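Local coordinates for protein tRNA (adenine(58)-N(1))-methyltransferase TrmI (Thermus thermophilus, PDB 2PWY) that catalyses the S-adenosyl-L-methionine-dependent methylation of adenosine 58 in tRNA to N(1)-methyladenosine, and is required for growth at extreme temperatures, at residues H214-E219 with V250-W255; V89-L94 with F193-L198. One frame throughout, in Å; residues are numbered along the deposited sequence.

In the fold
Both contacts lie in the catalytic, S-adenosyl-L-methionine-binding domain, their centres about 11 Å apart, and both touch a second subunit. They come in series along the chain: interaction 2 joins the end of helix 82-91 to strand 192-198, and interaction 1 then pairs strand 216-232 with strand 248-254. Strands 192-198 and 248-254 are neighbours in the mixed sheet, linked by a probable hydrogen bond of 2.8 Å from Leu-252 N to Leu-194 O. Phe-193 and Arg-253 pack together on the face that meets helix 82-91, whereas Leu-194 and Leu-252 share the other face. Through the pairing of 192-198 with 248-254, the two contacts link the parallel cofactor-binding half of the sheet to its antiparallel C-terminal strands.

Interaction 1: H214-E219 with V250-W255. With SO4 (sulfate ion), chain C.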
loop_
_atom_site.group_PDB
_atom_site.type_symbol
_atom_site.label_atom_id
_atom_site.label_comp_id
_atom_site.label_asym_id
_atom_site.label_seq_id
_atom_site.Cartn_x
_atom_site.Cartn_y
_atom_site.Cartn_z
ATOM N N HIS A 214 13.605 1.470 -29.935
ATOM C CA HIS A 214 14.332 2.735 -29.820
ATOM C C HIS A 214 15.547 2.587 -28.906
ATOM O O HIS A 214 15.623 1.615 -28.150
ATOM C CB HIS A 214 13.383 3.819 -29.294
ATOM C CG HIS A 214 12.200 4.048 -30.178
ATOM N ND1 HIS A 214 12.246 4.870 -31.283
ATOM C CD2 HIS A 214 10.947 3.534 -30.142
ATOM C CE1 HIS A 214 11.071 4.860 -31.886
ATOM N NE2 HIS A 214 10.262 4.065 -31.208
ATOM N N PRO A 215 16.516 3.533 -28.976
ATOM C CA PRO A 215 17.672 3.443 -28.085
ATOM C C PRO A 215 17.386 3.853 -26.627
ATOM O O PRO A 215 17.968 4.814 -26.120
ATOM C CB PRO A 215 18.708 4.369 -28.756
ATOM C CG PRO A 215 17.880 5.382 -29.456
ATOM C CD PRO A 215 16.646 4.658 -29.925
ATOM N N PHE A 216 16.520 3.077 -25.971
ATOM C CA PHE A 216 16.138 3.277 -24.574
ATOM C C PHE A 216 16.229 1.951 -23.842
ATOM O O PHE A 216 15.919 0.903 -24.416
ATOM C CB PHE A 216 14.683 3.751 -24.480
ATOM C CG PHE A 216 14.479 5.208 -24.768
ATOM C CD1 PHE A 216 14.997 6.182 -23.910
ATOM C CD2 PHE A 216 13.719 5.611 -25.865
ATOM C CE1 PHE A 216 14.788 7.544 -24.174
ATOM C CE2 PHE A 216 13.509 6.965 -26.130
ATOM C CZ PHE A 216 14.045 7.929 -25.281
ATOM N N ARG A 217 16.644 2.006 -22.580
ATOM C CA ARG A 217 16.651 0.851 -21.682
ATOM C C ARG A 217 15.631 1.086 -20.574
ATOM O O ARG A 217 15.643 2.141 -19.940
ATOM C CB ARG A 217 18.048 0.659 -21.088
ATOM C CG ARG A 217 18.241 -0.601 -20.237
ATOM C CD ARG A 217 19.645 -1.209 -20.422
ATOM N NE ARG A 217 20.610 -0.207 -20.864
ATOM C CZ ARG A 217 21.289 -0.237 -22.013
ATOM N NH1 ARG A 217 21.161 -1.248 -22.873
ATOM N NH2 ARG A 217 22.121 0.752 -22.292
ATOM N N LEU A 218 14.742 0.119 -20.352
ATOM C CA LEU A 218 13.768 0.236 -19.266
ATOM C C LEU A 218 14.482 0.233 -17.912
ATOM O O LEU A 218 15.288 -0.656 -17.619
ATOM C CB LEU A 218 12.746 -0.913 -19.316
ATOM C CG LEU A 218 11.662 -0.874 -18.229
ATOM C CD1 LEU A 218 10.800 0.380 -18.318
ATOM C CD2 LEU A 218 10.772 -2.137 -18.293
ATOM N N GLU A 219 14.162 1.215 -17.079
ATOM C CA GLU A 219 14.828 1.346 -15.788
ATOM C C GLU A 219 13.875 1.174 -14.609
ATOM O O GLU A 219 14.222 0.527 -13.616
ATOM C CB GLU A 219 15.545 2.696 -15.689
ATOM C CG GLU A 219 16.691 2.879 -16.701
ATOM C CD GLU A 219 17.879 1.937 -16.469
ATOM O OE1 GLU A 219 17.899 1.197 -15.457
ATOM O OE2 GLU A 219 18.800 1.924 -17.323
ATOM N N VAL A 250 6.909 5.432 -15.700
ATOM C CA VAL A 250 7.806 4.567 -16.462
ATOM C C VAL A 250 9.067 5.370 -16.810
ATOM O O VAL A 250 8.974 6.403 -17.489
ATOM C CB VAL A 250 7.139 4.065 -17.769
ATOM C CG1 VAL A 250 8.110 3.182 -18.539
ATOM C CG2 VAL A 250 5.827 3.302 -17.473
ATOM N N ALA A 251 10.224 4.902 -16.332
ATOM C CA ALA A 251 11.499 5.581 -16.567
ATOM C C ALA A 251 12.334 4.768 -17.549
ATOM O O ALA A 251 12.543 3.565 -17.361
ATOM C CB ALA A 251 12.283 5.778 -15.257
ATOM N N LEU A 252 12.808 5.436 -18.593
ATOM C CA LEU A 252 13.703 4.833 -19.579
ATOM C C LEU A 252 15.016 5.585 -19.554
ATOM O O LEU A 252 15.010 6.810 -19.402
ATOM C CB LEU A 252 13.095 4.958 -20.991
ATOM C CG LEU A 252 11.647 4.483 -21.190
ATOM C CD1 LEU A 252 11.182 4.840 -22.609
ATOM C CD2 LEU A 252 11.551 3.007 -20.960
ATOM N N ARG A 253 16.134 4.873 -19.720
ATOM C CA ARG A 253 17.430 5.543 -19.843
ATOM C C ARG A 253 17.889 5.503 -21.287
ATOM O O ARG A 253 17.867 4.434 -21.913
ATOM C CB ARG A 253 18.480 4.890 -18.941
ATOM C CG ARG A 253 19.765 5.696 -18.798
ATOM C CD ARG A 253 20.875 4.867 -18.168
ATOM N NE ARG A 253 20.718 4.586 -16.738
ATOM C CZ ARG A 253 21.233 5.317 -15.750
ATOM N NH1 ARG A 253 21.895 6.435 -16.002
ATOM N NH2 ARG A 253 21.045 4.939 -14.492
ATOM N N ARG A 254 18.303 6.662 -21.803
ATOM C CA ARG A 254 18.824 6.812 -23.168
ATOM C C ARG A 254 20.133 6.046 -23.314
ATOM O O ARG A 254 21.033 6.180 -22.483
ATOM C CB ARG A 254 19.051 8.302 -23.474
ATOM C CG ARG A 254 19.602 8.648 -24.883
ATOM C CD ARG A 254 18.655 8.169 -25.973
ATOM N NE ARG A 254 18.974 8.618 -27.341
ATOM C CZ ARG A 254 19.939 8.123 -28.125
ATOM N NH1 ARG A 254 20.785 7.202 -27.689
ATOM N NH2 ARG A 254 20.076 8.575 -29.368
ATOM N N TRP A 255 20.228 5.245 -24.368
ATOM C CA TRP A 255 21.452 4.508 -24.685
ATOM C C TRP A 255 22.653 5.421 -24.839
ATOM O O TRP A 255 22.508 6.580 -25.245
ATOM C CB TRP A 255 21.258 3.754 -25.996
ATOM C CG TRP A 255 20.504 2.467 -25.885
ATOM C CD1 TRP A 255 19.840 1.971 -24.786
ATOM C CD2 TRP A 255 20.302 1.516 -26.936
ATOM N NE1 TRP A 255 19.254 0.764 -25.095
ATOM C CE2 TRP A 255 19.521 0.468 -26.408
ATOM C CE3 TRP A 255 20.704 1.453 -28.279
ATOM C CZ2 TRP A 255 19.145 -0.643 -27.176
ATOM C CZ3 TRP A 255 20.321 0.350 -29.040
ATOM C CH2 TRP A 255 19.553 -0.677 -28.484
HETATM S S SO4 C . 15.565 -3.181 -22.362
HETATM O O1 SO4 C . 14.764 -4.268 -22.905
HETATM O O2 SO4 C . 14.721 -2.358 -21.515
HETATM O O3 SO4 C . 16.660 -3.702 -21.570
HETATM O O4 SO4 C . 16.121 -2.368 -23.429
#
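Strands 216-219 and 250-254 run antiparallel, 141° between their directions, Arg-217 and Arg-253 forming a hydrogen-bonded pair through two N-H...O bonds of 2.8 Å, from the N of each residue to the O of the other. Glu-219 N to Ala-251 O and Trp-255 N to Pro-215 O continue the pairing on either side. On the face of Phe-216 and Leu-218, Leu-252 CD1 lies over one face of the Phe-216 ring, toward its rim, 4.3 Å from the centroid, while its CD2 meets Leu-218 CD1. On the Arg-217 face, Glu-219 OE2 reaches Arg-253 NE at 3.3 Å in a salt bridge whose hydrogen bond is weak, in the guanidinium plane but with the carboxylate turned perpendicular; Arg-253 NH2 also pairs with Glu-68 of a second subunit. Pro-215 CA makes a CH-pi contact with the six-membered ring of Trp-255, and the Arg-217 guanidinium lies 12° from parallel to that indole. A bend at chi2 (60°) brings the Arg-254 guanidinium over Pro-215 CG, and NE bonds to Ala-185 O. Replacing Arg-254 with an alanine would probably leave the Ala-185 carbonyl without this donor and open a gap beside Pro-215 CG. Leu-218 N, pointing away from strand 250-254, donates to O2 of a sulfate probably from the crystallisation liquor. A last strand, 248-254, slotted antiparallel between strands 192-198 and 216-232 is characteristic of the class I methyltransferase fold.

Interaction 2: V89-L94 with F193-L198; sequences VTLLDL and FLVAYL
A water joins Leu-92 to Phe-193: it donates to Leu-92 O at 2.7 Å and accepts from Phe-193 N at 2.9 Å, satisfying the carbonyl of Leu-92 and the amide near the start of the strand together although their backbones do not meet directly. The same water lies at the edge of the Phe-193 ring, in its plane. Otherwise the contact is mostly between hydrocarbon groups, with two carbonyl oxygens facing carbon atoms: Leu-91 O approaches the Phe-193 ring obliquely, and one methyl of Leu-92, CD2, comes to 3.4 Å from Phe-193 O and also touches Val-195 CG2. Val-195 has CG1 anti to the backbone N (chi1 -179°), which sets CG2 against both Leu-91 CB, at 3.9 Å, and the forked end of Leu-92, whose CG is 3.8 Å from it. The chain around these leucines closes in a Schellman motif: Asp-93 takes a positive phi of 53°, its N bonds to Thr-90 O, and Leu-94 N reaches back to Val-89 O at 3.2 Å. The motif turns the chain out of the helix, toward strand 99-103 of the Rossmann-like methyltransferase domain, while Leu-91 and Leu-92 rest on the sheet. Asp-93 itself turns its carboxylate to arginines, OD2 forming a salt bridge with Arg-192 and OD1 another with Arg-116 of a second subunit. The Leu-92 side chain lies about 6 Å from that of Leu-110, an S-adenosyl-L-methionine-binding residue, and about 11 Å from the bound S-adenosyl-L-homocysteine.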
loop_
_atom_site.group_PDB
_atom_site.type_symbol
_atom_site.label_atom_id
_atom_site.label_comp_id
_atom_site.label_asym_id
_atom_site.label_seq_id
_atom_site.Cartn_x
_atom_site.Cartn_y
_atom_site.Cartn_z
ATOM N N VAL A 89 10.136 14.648 -11.138
ATOM C CA VAL A 89 11.292 15.540 -11.103
ATOM C C VAL A 89 12.529 14.830 -10.548
ATOM O O VAL A 89 13.640 15.012 -11.060
ATOM C CB VAL A 89 10.968 16.819 -10.327
ATOM C CG1 VAL A 89 12.240 17.630 -10.066
ATOM C CG2 VAL A 89 9.941 17.641 -11.126
ATOM N N THR A 90 12.333 14.007 -9.520
ATOM C CA THR A 90 13.434 13.246 -8.934
ATOM C C THR A 90 13.904 12.135 -9.875
ATOM O O THR A 90 15.104 11.915 -10.041
ATOM C CB THR A 90 13.045 12.657 -7.562
ATOM O OG1 THR A 90 12.745 13.745 -6.672
ATOM C CG2 THR A 90 14.224 11.852 -6.970
ATOM N N LEU A 91 12.961 11.424 -10.487
ATOM C CA LEU A 91 13.325 10.360 -11.428
ATOM C C LEU A 91 14.044 10.898 -12.669
ATOM O O LEU A 91 14.918 10.234 -13.224
ATOM C CB LEU A 91 12.101 9.557 -11.826
ATOM C CG LEU A 91 11.453 8.762 -10.681
ATOM C CD1 LEU A 91 10.120 8.200 -11.162
ATOM C CD2 LEU A 91 12.381 7.644 -10.221
ATOM N N LEU A 92 13.668 12.101 -13.085
ATOM C CA LEU A 92 14.333 12.821 -14.174
ATOM C C LEU A 92 15.671 13.436 -13.748
ATOM O O LEU A 92 16.451 13.905 -14.598
ATOM C CB LEU A 92 13.406 13.907 -14.726
ATOM C CG LEU A 92 12.260 13.433 -15.626
ATOM C CD1 LEU A 92 11.193 14.495 -15.747
ATOM C CD2 LEU A 92 12.761 13.007 -17.013
ATOM N N ASP A 93 15.931 13.410 -12.444
ATOM C CA ASP A 93 17.178 13.918 -11.865
ATOM C C ASP A 93 17.451 15.365 -12.319
ATOM O O ASP A 93 18.539 15.698 -12.789
ATOM C CB ASP A 93 18.355 12.982 -12.208
ATOM C CG ASP A 93 19.625 13.378 -11.494
ATOM O OD1 ASP A 93 19.535 13.664 -10.275
ATOM O OD2 ASP A 93 20.691 13.413 -12.159
ATOM N N LEU A 94 16.434 16.216 -12.195
ATOM C CA LEU A 94 16.543 17.601 -12.656
ATOM C C LEU A 94 17.194 18.496 -11.618
ATOM O O LEU A 94 16.818 18.476 -10.441
ATOM C CB LEU A 94 15.165 18.163 -13.032
ATOM C CG LEU A 94 14.445 17.433 -14.163
ATOM C CD1 LEU A 94 13.108 18.059 -14.374
ATOM C CD2 LEU A 94 15.265 17.446 -15.469
ATOM N N PHE A 193 17.311 10.526 -18.771
ATOM C CA PHE A 193 16.056 9.785 -18.606
ATOM C C PHE A 193 14.862 10.389 -19.311
ATOM O O PHE A 193 14.759 11.607 -19.438
ATOM C CB PHE A 193 15.710 9.622 -17.120
ATOM C CG PHE A 193 16.737 8.851 -16.358
ATOM C CD1 PHE A 193 16.661 7.462 -16.275
ATOM C CD2 PHE A 193 17.813 9.511 -15.766
ATOM C CE1 PHE A 193 17.629 6.748 -15.581
ATOM C CE2 PHE A 193 18.777 8.815 -15.080
ATOM C CZ PHE A 193 18.686 7.422 -14.988
ATOM N N LEU A 194 13.988 9.500 -19.777
ATOM C CA LEU A 194 12.609 9.841 -20.148
ATOM C C LEU A 194 11.721 9.231 -19.074
ATOM O O LEU A 194 11.928 8.079 -18.676
ATOM C CB LEU A 194 12.245 9.258 -21.520
ATOM C CG LEU A 194 10.807 9.443 -22.055
ATOM C CD1 LEU A 194 10.804 9.422 -23.587
ATOM C CD2 LEU A 194 9.791 8.383 -21.517
ATOM N N VAL A 195 10.746 10.002 -18.588
ATOM C CA VAL A 195 9.790 9.477 -17.606
ATOM C C VAL A 195 8.383 9.790 -18.082
ATOM O O VAL A 195 8.055 10.963 -18.343
ATOM C CB VAL A 195 9.999 10.046 -16.174
ATOM C CG1 VAL A 195 8.957 9.419 -15.227
ATOM C CG2 VAL A 195 11.428 9.759 -15.672
ATOM N N ALA A 196 7.577 8.738 -18.228
ATOM C CA ALA A 196 6.195 8.851 -18.692
ATOM C C ALA A 196 5.201 8.504 -17.597
ATOM O O ALA A 196 5.412 7.572 -16.821
ATOM C CB ALA A 196 5.945 7.961 -19.899
ATOM N N TYR A 197 4.101 9.256 -17.588
ATOM C CA TYR A 197 2.996 9.104 -16.638
ATOM C C TYR A 197 1.835 8.445 -17.386
ATOM O O TYR A 197 1.382 8.956 -18.406
ATOM C CB TYR A 197 2.650 10.511 -16.160
ATOM C CG TYR A 197 1.486 10.734 -15.218
ATOM C CD1 TYR A 197 1.670 10.718 -13.829
ATOM C CD2 TYR A 197 0.228 11.087 -15.708
ATOM C CE1 TYR A 197 0.606 11.002 -12.955
ATOM C CE2 TYR A 197 -0.843 11.368 -14.838
ATOM C CZ TYR A 197 -0.641 11.333 -13.476
ATOM O OH TYR A 197 -1.683 11.622 -12.621
ATOM N N LEU A 198 1.386 7.287 -16.904
ATOM C CA LEU A 198 0.362 6.512 -17.611
ATOM C C LEU A 198 -0.628 5.859 -16.639
ATOM O O LEU A 198 -0.212 5.118 -15.739
ATOM C CB LEU A 198 1.025 5.410 -18.428
ATOM C CG LEU A 198 1.781 5.837 -19.683
ATOM C CD1 LEU A 198 2.612 4.655 -20.221
ATOM C CD2 LEU A 198 0.825 6.395 -20.755
HETATM O O HOH W 1 17.132 12.754 -16.904
#